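Local coordinates for protein exopolygalacturonate lyase (Vibrio vulnificus, PDB 5A29) that probably cleaves polygalacturonate, the backbone of pectin, by beta-elimination, acting on chain ends as a metal-binding lyase of polysaccharide lyase family 2, at residues V33-T38 against K499-G504; K37-N42 against Q88-A93; S463-M468 against R490-K495; G504-N509 against I520-L525. All coordinates share one frame; numbering follows the deposited sequence.

Contact 1: residues V33-T38 against K499-G504; sequences VQAVKT and KRFVRG
The F501 ring takes the methyl of A35 over one face and the methyl of T38 at its edge. A35 CB stands 4.0 Å from the ring centroid and 17° off the normal, a CH-pi contact displaced toward the CD2–CE2 rim, with CB 3.9 Å from CE2. T38 CG2 lies close to the ring plane, 4.0 Å from F501 CZ, and the two side chains cross at about a right angle. Between these methyls the backbone adds its own touch: A35 O comes within 3.5 Å of F501 CZ. F506 also meets the ring, its plane inclined at about 40°, on the same side as A35. What carries the ring out to the helix is its first torsion, with CG turned anti to the backbone N (chi1 -176°). No hydrogen bond joins the two segments, so the contact rests on one aromatic ring pushed against a ridge of small groups, one helical turn long.

F501 is the first residue to leave helix 484-500, and it opens a small beta hairpin. Strands 501-502 and 505-506 are joined there by R503 and G504, whose backbone angles are those of a type I' turn. At that turn G504 O accepts a hydrogen bond from N42 ND2, giving the hairpin a polar hold on the same helix one turn beyond T38. Helix 27-46 thus has the hairpin along the flank of A35 and T38, while V36 faces helix 521-532 and V33 and K37 reach M97 of helix 88-101.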
# COMPACT_ATOMS: atom_id res chain seq x y z
N VAL A 33 -22.03 -7.24 -11.28
CA VAL A 33 -22.48 -6.45 -10.12
C VAL A 33 -23.20 -7.34 -9.10
O VAL A 33 -23.09 -7.15 -7.88
CB VAL A 33 -23.41 -5.26 -10.54
CG1 VAL A 33 -24.01 -4.60 -9.31
CG2 VAL A 33 -22.65 -4.25 -11.36
N GLN A 34 -23.91 -8.36 -9.58
CA GLN A 34 -24.57 -9.23 -8.62
C GLN A 34 -23.56 -10.09 -7.83
O GLN A 34 -23.83 -10.38 -6.67
CB GLN A 34 -25.60 -10.14 -9.38
CG GLN A 34 -26.21 -11.25 -8.50
CD GLN A 34 -27.11 -10.64 -7.44
OE1 GLN A 34 -27.93 -9.77 -7.76
NE2 GLN A 34 -26.85 -10.94 -6.17
N ALA A 35 -22.45 -10.53 -8.45
CA ALA A 35 -21.40 -11.19 -7.66
C ALA A 35 -20.96 -10.31 -6.47
O ALA A 35 -20.80 -10.78 -5.31
CB ALA A 35 -20.20 -11.54 -8.51
N VAL A 36 -20.71 -9.05 -6.77
CA VAL A 36 -20.31 -8.11 -5.72
C VAL A 36 -21.39 -7.89 -4.67
O VAL A 36 -21.13 -7.82 -3.44
CB VAL A 36 -19.85 -6.76 -6.37
CG1 VAL A 36 -19.48 -5.80 -5.25
CG2 VAL A 36 -18.59 -7.10 -7.22
N LYS A 37 -22.64 -7.78 -5.13
CA LYS A 37 -23.76 -7.66 -4.13
C LYS A 37 -23.86 -8.90 -3.21
O LYS A 37 -24.01 -8.78 -1.97
CB LYS A 37 -25.11 -7.46 -4.87
CG LYS A 37 -26.35 -7.50 -3.95
CD LYS A 37 -27.61 -7.27 -4.84
CE LYS A 37 -28.96 -7.21 -4.10
NZ LYS A 37 -29.00 -7.98 -2.83
N THR A 38 -23.65 -10.09 -3.80
CA THR A 38 -23.64 -11.31 -3.01
C THR A 38 -22.50 -11.31 -1.98
O THR A 38 -22.66 -11.67 -0.82
CB THR A 38 -23.50 -12.56 -3.92
OG1 THR A 38 -24.64 -12.63 -4.81
CG2 THR A 38 -23.39 -13.86 -3.10
N LYS A 499 -12.74 -16.93 -11.92
CA LYS A 499 -11.60 -17.49 -11.18
C LYS A 499 -11.54 -17.15 -9.68
O LYS A 499 -11.15 -18.00 -8.87
CB LYS A 499 -10.26 -17.08 -11.83
CG LYS A 499 -10.07 -17.59 -13.25
CD LYS A 499 -8.64 -17.32 -13.76
CE LYS A 499 -8.21 -15.83 -13.75
NZ LYS A 499 -6.78 -15.51 -14.16
N ARG A 500 -11.95 -15.94 -9.27
CA ARG A 500 -11.69 -15.51 -7.89
C ARG A 500 -12.95 -15.46 -7.04
O ARG A 500 -12.84 -15.30 -5.87
CB ARG A 500 -11.15 -14.09 -7.90
CG ARG A 500 -9.85 -14.06 -8.71
CD ARG A 500 -8.82 -13.25 -8.02
NE ARG A 500 -7.59 -13.23 -8.80
CZ ARG A 500 -6.63 -12.36 -8.61
NH1 ARG A 500 -6.79 -11.40 -7.72
NH2 ARG A 500 -5.54 -12.39 -9.38
N PHE A 501 -14.13 -15.46 -7.65
CA PHE A 501 -15.31 -15.43 -6.79
C PHE A 501 -15.68 -16.91 -6.41
O PHE A 501 -16.20 -17.63 -7.24
CB PHE A 501 -16.48 -14.80 -7.54
CG PHE A 501 -17.74 -14.62 -6.71
CD1 PHE A 501 -17.70 -13.95 -5.52
CD2 PHE A 501 -18.99 -15.03 -7.21
CE1 PHE A 501 -18.84 -13.73 -4.76
CE2 PHE A 501 -20.15 -14.85 -6.45
CZ PHE A 501 -20.07 -14.18 -5.23
N VAL A 502 -15.39 -17.33 -5.18
CA VAL A 502 -15.32 -18.75 -4.84
C VAL A 502 -15.99 -18.83 -3.46
O VAL A 502 -15.65 -18.03 -2.55
CB VAL A 502 -13.84 -19.20 -4.68
CG1 VAL A 502 -13.77 -20.60 -3.99
CG2 VAL A 502 -13.17 -19.30 -6.04
N ARG A 503 -17.05 -19.65 -3.36
CA ARG A 503 -17.74 -19.89 -2.08
C ARG A 503 -18.24 -18.56 -1.49
O ARG A 503 -18.35 -18.39 -0.25
CB ARG A 503 -16.83 -20.66 -1.10
CG ARG A 503 -16.54 -22.09 -1.55
CD ARG A 503 -15.68 -22.82 -0.48
NE ARG A 503 -14.30 -22.28 -0.41
CZ ARG A 503 -13.32 -22.59 -1.26
NH1 ARG A 503 -13.52 -23.39 -2.29
NH2 ARG A 503 -12.09 -22.09 -1.07
N GLY A 504 -18.65 -17.66 -2.37
CA GLY A 504 -19.35 -16.44 -1.87
C GLY A 504 -18.40 -15.26 -1.52
O GLY A 504 -18.86 -14.19 -1.15

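Contact 2: residues K37-N42 against Q88-A93; sequences KTYIDN and QNFLRA
Helices 27-46 and 88-101 pass each other with local axes 11.8 Å apart and crossing at -128°, and I40 and A93 have the nearest pair of CA atoms, at 8.4 Å. F90 bridges most of that gap. Its CG is anti to the backbone N (chi1 -171°), which swings the ring outward from its own helix, so that CE1 meets Y39 CE2 at 3.8 Å. Y39 CE2 approaches in the plane of the F90 ring, at its edge. The rings are inclined at 73° with centroids 5.9 Å apart, neither a stack nor a clean edge-to-face pair, and the side chains run past one another in opposite senses. I40 meets the same corner of the ring obliquely: its CG1 lies 4.1 Å from F90 CE1, and CD1 extends toward the backbone O of A93.

Buried helix-to-helix packing of this kind fits the mainly helical (alpha/alpha)7-barrel fold known for family 2 lyases, and it lies far from the manganese site. P522 of helix 521-532 touches both Y39 and A93, so a third helix adjoins the pair. The Y39 hydroxyl has a weak hydrogen bond to I517 O. Along helix 27-46 itself, K37 NZ makes a weak salt bridge to D41 OD2 at 3.2 Å.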
# COMPACT_ATOMS: atom_id res chain seq x y z
N LYS A 37 -22.64 -7.78 -5.13
CA LYS A 37 -23.76 -7.66 -4.13
C LYS A 37 -23.86 -8.90 -3.21
O LYS A 37 -24.01 -8.78 -1.97
CB LYS A 37 -25.11 -7.46 -4.87
CG LYS A 37 -26.35 -7.50 -3.95
CD LYS A 37 -27.61 -7.27 -4.84
CE LYS A 37 -28.96 -7.21 -4.10
NZ LYS A 37 -29.00 -7.98 -2.83
N THR A 38 -23.65 -10.09 -3.80
CA THR A 38 -23.64 -11.31 -3.01
C THR A 38 -22.50 -11.31 -1.98
O THR A 38 -22.66 -11.67 -0.82
CB THR A 38 -23.50 -12.56 -3.92
OG1 THR A 38 -24.64 -12.63 -4.81
CG2 THR A 38 -23.39 -13.86 -3.10
N TYR A 39 -21.31 -10.95 -2.44
CA TYR A 39 -20.16 -10.81 -1.52
C TYR A 39 -20.49 -9.83 -0.42
O TYR A 39 -20.26 -10.13 0.78
CB TYR A 39 -18.98 -10.29 -2.36
CG TYR A 39 -17.82 -9.80 -1.54
CD1 TYR A 39 -17.03 -10.70 -0.85
CD2 TYR A 39 -17.50 -8.44 -1.49
CE1 TYR A 39 -15.91 -10.27 -0.15
CE2 TYR A 39 -16.40 -7.98 -0.72
CZ TYR A 39 -15.58 -8.94 -0.12
OH TYR A 39 -14.46 -8.58 0.61
N ILE A 40 -20.98 -8.64 -0.77
CA ILE A 40 -21.30 -7.67 0.29
C ILE A 40 -22.29 -8.24 1.30
O ILE A 40 -22.12 -8.08 2.53
CB ILE A 40 -21.75 -6.33 -0.33
CG1 ILE A 40 -20.54 -5.61 -1.03
CG2 ILE A 40 -22.53 -5.43 0.65
CD1 ILE A 40 -21.00 -4.45 -1.95
N ASP A 41 -23.35 -8.90 0.79
CA ASP A 41 -24.36 -9.50 1.68
C ASP A 41 -23.75 -10.54 2.60
O ASP A 41 -24.08 -10.56 3.76
CB ASP A 41 -25.47 -10.17 0.84
CG ASP A 41 -26.35 -9.14 0.14
OD1 ASP A 41 -26.36 -7.96 0.57
OD2 ASP A 41 -27.01 -9.49 -0.87
N ASN A 42 -22.84 -11.37 2.08
CA ASN A 42 -22.12 -12.37 2.85
C ASN A 42 -21.30 -11.73 3.96
O ASN A 42 -21.37 -12.13 5.11
CB ASN A 42 -21.23 -13.22 1.95
CG ASN A 42 -22.04 -14.22 1.10
OD1 ASN A 42 -23.19 -14.53 1.47
ND2 ASN A 42 -21.47 -14.72 0.04
N GLN A 88 -10.52 -1.04 5.11
CA GLN A 88 -10.75 0.23 4.38
C GLN A 88 -11.21 -0.03 2.94
O GLN A 88 -11.95 0.79 2.36
CB GLN A 88 -9.48 1.14 4.43
CG GLN A 88 -9.00 1.39 5.88
CD GLN A 88 -9.99 2.30 6.60
OE1 GLN A 88 -10.26 3.40 6.13
NE2 GLN A 88 -10.62 1.82 7.70
N ASN A 89 -10.70 -1.11 2.33
CA ASN A 89 -11.13 -1.39 0.97
C ASN A 89 -12.56 -1.89 0.89
O ASN A 89 -13.21 -1.71 -0.12
CB ASN A 89 -10.20 -2.34 0.27
CG ASN A 89 -8.89 -1.71 0.05
OD1 ASN A 89 -8.80 -0.60 -0.52
ND2 ASN A 89 -7.82 -2.44 0.42
N PHE A 90 -13.03 -2.52 1.95
CA PHE A 90 -14.46 -2.85 2.03
C PHE A 90 -15.35 -1.63 2.17
O PHE A 90 -16.41 -1.56 1.52
CB PHE A 90 -14.72 -3.89 3.15
CG PHE A 90 -16.14 -4.44 3.13
CD1 PHE A 90 -16.51 -5.34 2.11
CD2 PHE A 90 -17.10 -3.97 4.03
CE1 PHE A 90 -17.84 -5.82 2.06
CE2 PHE A 90 -18.40 -4.46 4.00
CZ PHE A 90 -18.77 -5.37 2.99
N LEU A 91 -14.93 -0.62 2.97
CA LEU A 91 -15.59 0.69 2.96
C LEU A 91 -15.67 1.28 1.56
O LEU A 91 -16.75 1.77 1.12
CB LEU A 91 -14.93 1.67 3.92
CG LEU A 91 -14.85 1.27 5.37
CD1 LEU A 91 -14.09 2.40 6.12
CD2 LEU A 91 -16.25 1.08 5.99
N ARG A 92 -14.56 1.24 0.83
CA ARG A 92 -14.56 1.74 -0.51
C ARG A 92 -15.51 0.94 -1.42
O ARG A 92 -16.08 1.53 -2.29
CB ARG A 92 -13.15 1.74 -1.10
CG ARG A 92 -12.19 2.77 -0.46
CD ARG A 92 -10.79 2.64 -1.11
NE ARG A 92 -9.89 3.69 -0.51
CZ ARG A 92 -9.01 3.41 0.49
NH1 ARG A 92 -8.85 2.19 0.94
NH2 ARG A 92 -8.22 4.36 1.01
N ALA A 93 -15.60 -0.39 -1.25
CA ALA A 93 -16.56 -1.15 -2.08
C ALA A 93 -17.99 -0.77 -1.75
O ALA A 93 -18.78 -0.62 -2.67
CB ALA A 93 -16.39 -2.65 -1.78

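Contact 3: residues S463-M468 against R490-K495; sequences SSVSPM and RAAADK
S463, whose CA rests 4.2 Å from K495 CD, gives its carbonyl O to K499 NZ in a hydrogen bond, one turn further along the same helix. The setting is a helical hairpin: the extended residues 464-466 lead into helix 467-480, and after a short connection helix 484-500 comes back beside them. S466 is the N-cap of the first helix, its side chain capping a backbone N in the opening turn, while its own backbone N bonds to T469 OG1.

V465 does the packing. With CG1 anti to the carbonyl carbon (chi1 -65°), its two methyls rest on neighbouring parts of the returning helix. CG1 meets A492 CB at 3.7 Å; CG2 rests against both A492 O, at 3.6 Å, and K495 CB, at 3.9 Å. The K495 chain crosses V465 at about a right angle and runs outward beside S463, where its methylenes cover part of the exposed loop. The helix turns A493 the other way, onto L525 and L528 of helix 521-532. At the far end of K495 the chain bends (chi4 95°), and NZ forms a weak hydrogen bond with M460 O.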
# COMPACT_ATOMS: atom_id res chain seq x y z
N SER A 463 -6.07 -14.97 -20.53
CA SER A 463 -6.54 -15.70 -19.37
C SER A 463 -5.89 -15.36 -18.04
O SER A 463 -6.43 -15.69 -17.01
CB SER A 463 -6.43 -17.21 -19.57
OG SER A 463 -5.08 -17.51 -19.70
N SER A 464 -4.78 -14.66 -17.99
CA SER A 464 -4.30 -14.31 -16.64
C SER A 464 -4.71 -12.88 -16.45
O SER A 464 -4.23 -11.98 -17.16
CB SER A 464 -2.80 -14.49 -16.48
OG SER A 464 -2.20 -14.23 -17.73
N VAL A 465 -5.68 -12.69 -15.57
CA VAL A 465 -6.22 -11.37 -15.33
C VAL A 465 -6.11 -11.10 -13.87
O VAL A 465 -6.07 -12.04 -13.03
CB VAL A 465 -7.70 -11.24 -15.85
CG1 VAL A 465 -7.70 -11.39 -17.38
CG2 VAL A 465 -8.59 -12.28 -15.24
N SER A 466 -6.15 -9.83 -13.51
CA SER A 466 -6.13 -9.48 -12.10
C SER A 466 -6.95 -8.19 -11.91
O SER A 466 -7.34 -7.58 -12.90
CB SER A 466 -4.68 -9.22 -11.68
OG SER A 466 -4.27 -8.08 -12.41
N PRO A 467 -7.18 -7.77 -10.66
CA PRO A 467 -7.80 -6.43 -10.47
C PRO A 467 -7.00 -5.32 -11.20
O PRO A 467 -7.60 -4.32 -11.76
CB PRO A 467 -7.76 -6.25 -8.93
CG PRO A 467 -7.81 -7.68 -8.40
CD PRO A 467 -6.91 -8.44 -9.36
N MET A 468 -5.67 -5.44 -11.20
CA MET A 468 -4.80 -4.46 -11.88
C MET A 468 -5.07 -4.44 -13.37
O MET A 468 -4.92 -3.35 -13.99
CB MET A 468 -3.31 -4.76 -11.67
CG MET A 468 -2.89 -4.64 -10.21
SD MET A 468 -3.23 -2.94 -9.56
CE MET A 468 -4.45 -3.46 -8.41
N ARG A 490 -14.17 -5.76 -19.98
CA ARG A 490 -15.37 -6.59 -19.70
C ARG A 490 -15.02 -8.09 -19.78
O ARG A 490 -15.41 -8.86 -18.87
CB ARG A 490 -16.48 -6.31 -20.77
CG ARG A 490 -17.26 -5.06 -20.47
CD ARG A 490 -18.14 -4.75 -21.70
NE ARG A 490 -19.42 -4.21 -21.32
CZ ARG A 490 -20.10 -3.29 -22.02
NH1 ARG A 490 -19.59 -2.77 -23.14
NH2 ARG A 490 -21.29 -2.89 -21.59
N ALA A 491 -14.29 -8.50 -20.81
CA ALA A 491 -13.91 -9.89 -20.93
C ALA A 491 -13.01 -10.32 -19.76
O ALA A 491 -13.18 -11.41 -19.16
CB ALA A 491 -13.17 -10.10 -22.24
N ALA A 492 -12.03 -9.47 -19.45
CA ALA A 492 -11.17 -9.72 -18.28
C ALA A 492 -11.96 -9.79 -16.99
O ALA A 492 -11.62 -10.63 -16.13
CB ALA A 492 -10.10 -8.64 -18.15
N ALA A 493 -12.91 -8.85 -16.76
CA ALA A 493 -13.70 -8.85 -15.51
C ALA A 493 -14.52 -10.17 -15.40
O ALA A 493 -14.69 -10.70 -14.31
CB ALA A 493 -14.65 -7.66 -15.47
N ASP A 494 -15.06 -10.63 -16.53
CA ASP A 494 -15.82 -11.93 -16.50
C ASP A 494 -14.93 -13.10 -16.06
O ASP A 494 -15.30 -13.89 -15.17
CB ASP A 494 -16.44 -12.23 -17.85
CG ASP A 494 -17.65 -11.32 -18.17
OD1 ASP A 494 -18.28 -10.71 -17.23
OD2 ASP A 494 -18.01 -11.29 -19.37
N LYS A 495 -13.72 -13.14 -16.60
CA LYS A 495 -12.70 -14.11 -16.14
C LYS A 495 -12.30 -13.94 -14.71
O LYS A 495 -12.15 -14.94 -13.99
CB LYS A 495 -11.47 -14.12 -17.03
CG LYS A 495 -11.73 -14.86 -18.31
CD LYS A 495 -10.64 -14.72 -19.36
CE LYS A 495 -11.12 -15.20 -20.75
NZ LYS A 495 -11.64 -14.09 -21.61

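Contact 4: residues G504-N509 against I520-L525; sequences GYFLAN and IEPLAL
F506 drives its ring against the N-terminal end of helix 521-532, where E521, P522 and L525 receive it. E521 CB lies over a ring face, 3.9 Å from the centroid and 28° off the normal, a CH-pi contact whose shortest approach is 3.5 Å to CD1. P522 sets its CD over the same face, and its CG reaches past the rim, 3.8 Å from F506 CD2. L525 approaches obliquely from the helix's next turn and sets CD1 3.9 Å from F506 CZ.

Past CB the E521 chain folds (chi2 86°), which brings the carboxylate back alongside the phenylalanine's stem: OE1 is 3.8 Å from F506 CB, and ring and carboxylate planes differ by only 9°. Here a beta hairpin, strands 501-502 and 505-506, lies across the N-terminal end of a helix within a mostly helical fold. R500, just before the hairpin, grips the glutamate in a salt bridge from NH1 to OE2, which gives the buried carboxylate a charged partner and probably favours this orientation. The backbone O of R500 also accepts a hydrogen bond from the backbone N of L507, next to F506. Further out, Y39 of helix 27-46 meets the F506 ring edge-to-face, and P467 packs on E521.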
# COMPACT_ATOMS: atom_id res chain seq x y z
N GLY A 504 -18.65 -17.66 -2.37
CA GLY A 504 -19.35 -16.44 -1.87
C GLY A 504 -18.40 -15.26 -1.52
O GLY A 504 -18.86 -14.19 -1.15
N TYR A 505 -17.09 -15.49 -1.69
CA TYR A 505 -16.05 -14.47 -1.38
C TYR A 505 -15.05 -14.38 -2.49
O TYR A 505 -15.06 -15.17 -3.42
CB TYR A 505 -15.31 -14.88 -0.08
CG TYR A 505 -16.20 -14.72 1.12
CD1 TYR A 505 -16.31 -13.48 1.75
CD2 TYR A 505 -17.04 -15.78 1.56
CE1 TYR A 505 -17.19 -13.29 2.80
CE2 TYR A 505 -17.94 -15.59 2.59
CZ TYR A 505 -17.97 -14.36 3.23
OH TYR A 505 -18.85 -14.12 4.24
N PHE A 506 -14.12 -13.40 -2.39
CA PHE A 506 -13.07 -13.28 -3.37
C PHE A 506 -11.75 -13.83 -2.79
O PHE A 506 -11.33 -13.39 -1.71
CB PHE A 506 -12.91 -11.80 -3.76
CG PHE A 506 -14.04 -11.32 -4.65
CD1 PHE A 506 -14.05 -11.66 -6.00
CD2 PHE A 506 -15.10 -10.63 -4.11
CE1 PHE A 506 -15.07 -11.23 -6.86
CE2 PHE A 506 -16.18 -10.25 -4.93
CZ PHE A 506 -16.17 -10.55 -6.29
N LEU A 507 -11.15 -14.79 -3.49
CA LEU A 507 -9.98 -15.51 -3.00
C LEU A 507 -8.96 -15.52 -4.09
O LEU A 507 -9.34 -15.68 -5.27
CB LEU A 507 -10.33 -16.98 -2.69
CG LEU A 507 -11.27 -17.18 -1.49
CD1 LEU A 507 -11.52 -18.70 -1.42
CD2 LEU A 507 -10.58 -16.74 -0.19
N ALA A 508 -7.68 -15.37 -3.71
CA ALA A 508 -6.58 -15.35 -4.68
C ALA A 508 -6.30 -16.78 -5.21
O ALA A 508 -5.74 -16.94 -6.29
CB ALA A 508 -5.29 -14.74 -4.03
N ASN A 509 -6.74 -17.81 -4.49
CA ASN A 509 -6.50 -19.21 -4.94
C ASN A 509 -7.73 -19.96 -4.43
O ASN A 509 -8.08 -19.80 -3.25
CB ASN A 509 -5.25 -19.77 -4.20
CG ASN A 509 -4.89 -21.22 -4.61
OD1 ASN A 509 -5.77 -22.05 -4.86
ND2 ASN A 509 -3.60 -21.52 -4.65
N ILE A 520 -9.64 -6.55 -3.14
CA ILE A 520 -9.86 -5.37 -4.00
C ILE A 520 -10.62 -5.69 -5.29
O ILE A 520 -11.01 -4.81 -6.03
CB ILE A 520 -8.53 -4.72 -4.37
CG1 ILE A 520 -7.68 -5.75 -5.10
CG2 ILE A 520 -7.85 -4.16 -3.12
CD1 ILE A 520 -6.55 -5.13 -5.83
N GLU A 521 -10.86 -6.98 -5.56
CA GLU A 521 -11.67 -7.35 -6.75
C GLU A 521 -13.00 -6.55 -6.78
O GLU A 521 -13.36 -6.07 -7.86
CB GLU A 521 -12.02 -8.86 -6.75
CG GLU A 521 -10.83 -9.74 -7.14
CD GLU A 521 -9.89 -10.10 -5.94
OE1 GLU A 521 -10.04 -9.58 -4.81
OE2 GLU A 521 -8.92 -10.86 -6.17
N PRO A 522 -13.70 -6.41 -5.64
CA PRO A 522 -14.96 -5.66 -5.65
C PRO A 522 -14.78 -4.24 -6.10
O PRO A 522 -15.58 -3.73 -6.92
CB PRO A 522 -15.39 -5.63 -4.17
CG PRO A 522 -14.74 -6.86 -3.59
CD PRO A 522 -13.43 -6.99 -4.31
N LEU A 523 -13.84 -3.52 -5.47
CA LEU A 523 -13.56 -2.16 -6.02
C LEU A 523 -13.23 -2.16 -7.50
O LEU A 523 -13.70 -1.29 -8.25
CB LEU A 523 -12.50 -1.43 -5.16
CG LEU A 523 -12.25 0.06 -5.57
CD1 LEU A 523 -13.51 0.90 -5.32
CD2 LEU A 523 -11.04 0.62 -4.73
N ALA A 524 -12.35 -3.07 -7.97
CA ALA A 524 -12.02 -3.04 -9.39
C ALA A 524 -13.30 -3.31 -10.23
O ALA A 524 -13.51 -2.65 -11.28
CB ALA A 524 -11.00 -4.11 -9.72
N LEU A 525 -14.07 -4.34 -9.83
CA LEU A 525 -15.34 -4.64 -10.58
C LEU A 525 -16.31 -3.47 -10.60
O LEU A 525 -16.96 -3.19 -11.64
CB LEU A 525 -16.03 -5.93 -10.01
CG LEU A 525 -15.17 -7.15 -10.31
CD1 LEU A 525 -15.69 -8.31 -9.41
CD2 LEU A 525 -15.16 -7.62 -11.76

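Contacts 2 and 4 are buried throughout; contacts 1 and 3 are only partly so, and contact 3 reaches the exposed loop. Helix 27-46 serves contacts 1 and 2, helix 484-500 serves contacts 1 and 3, and the two-stranded hairpin is shared by contacts 1 and 4, whose centres are 7 Å apart. Phenylalanine rings carry three of the contacts: they meet methyls and CH groups in contacts 1 and 4, and another ring in contact 2. Contact 3 has no ring and rests on aliphatic groups and a backbone carbonyl. None has a hydrogen bond between its own segments; polar links run between contacts instead. Contacts 2 and 3 do not touch, their nearest atoms being about 9 Å apart.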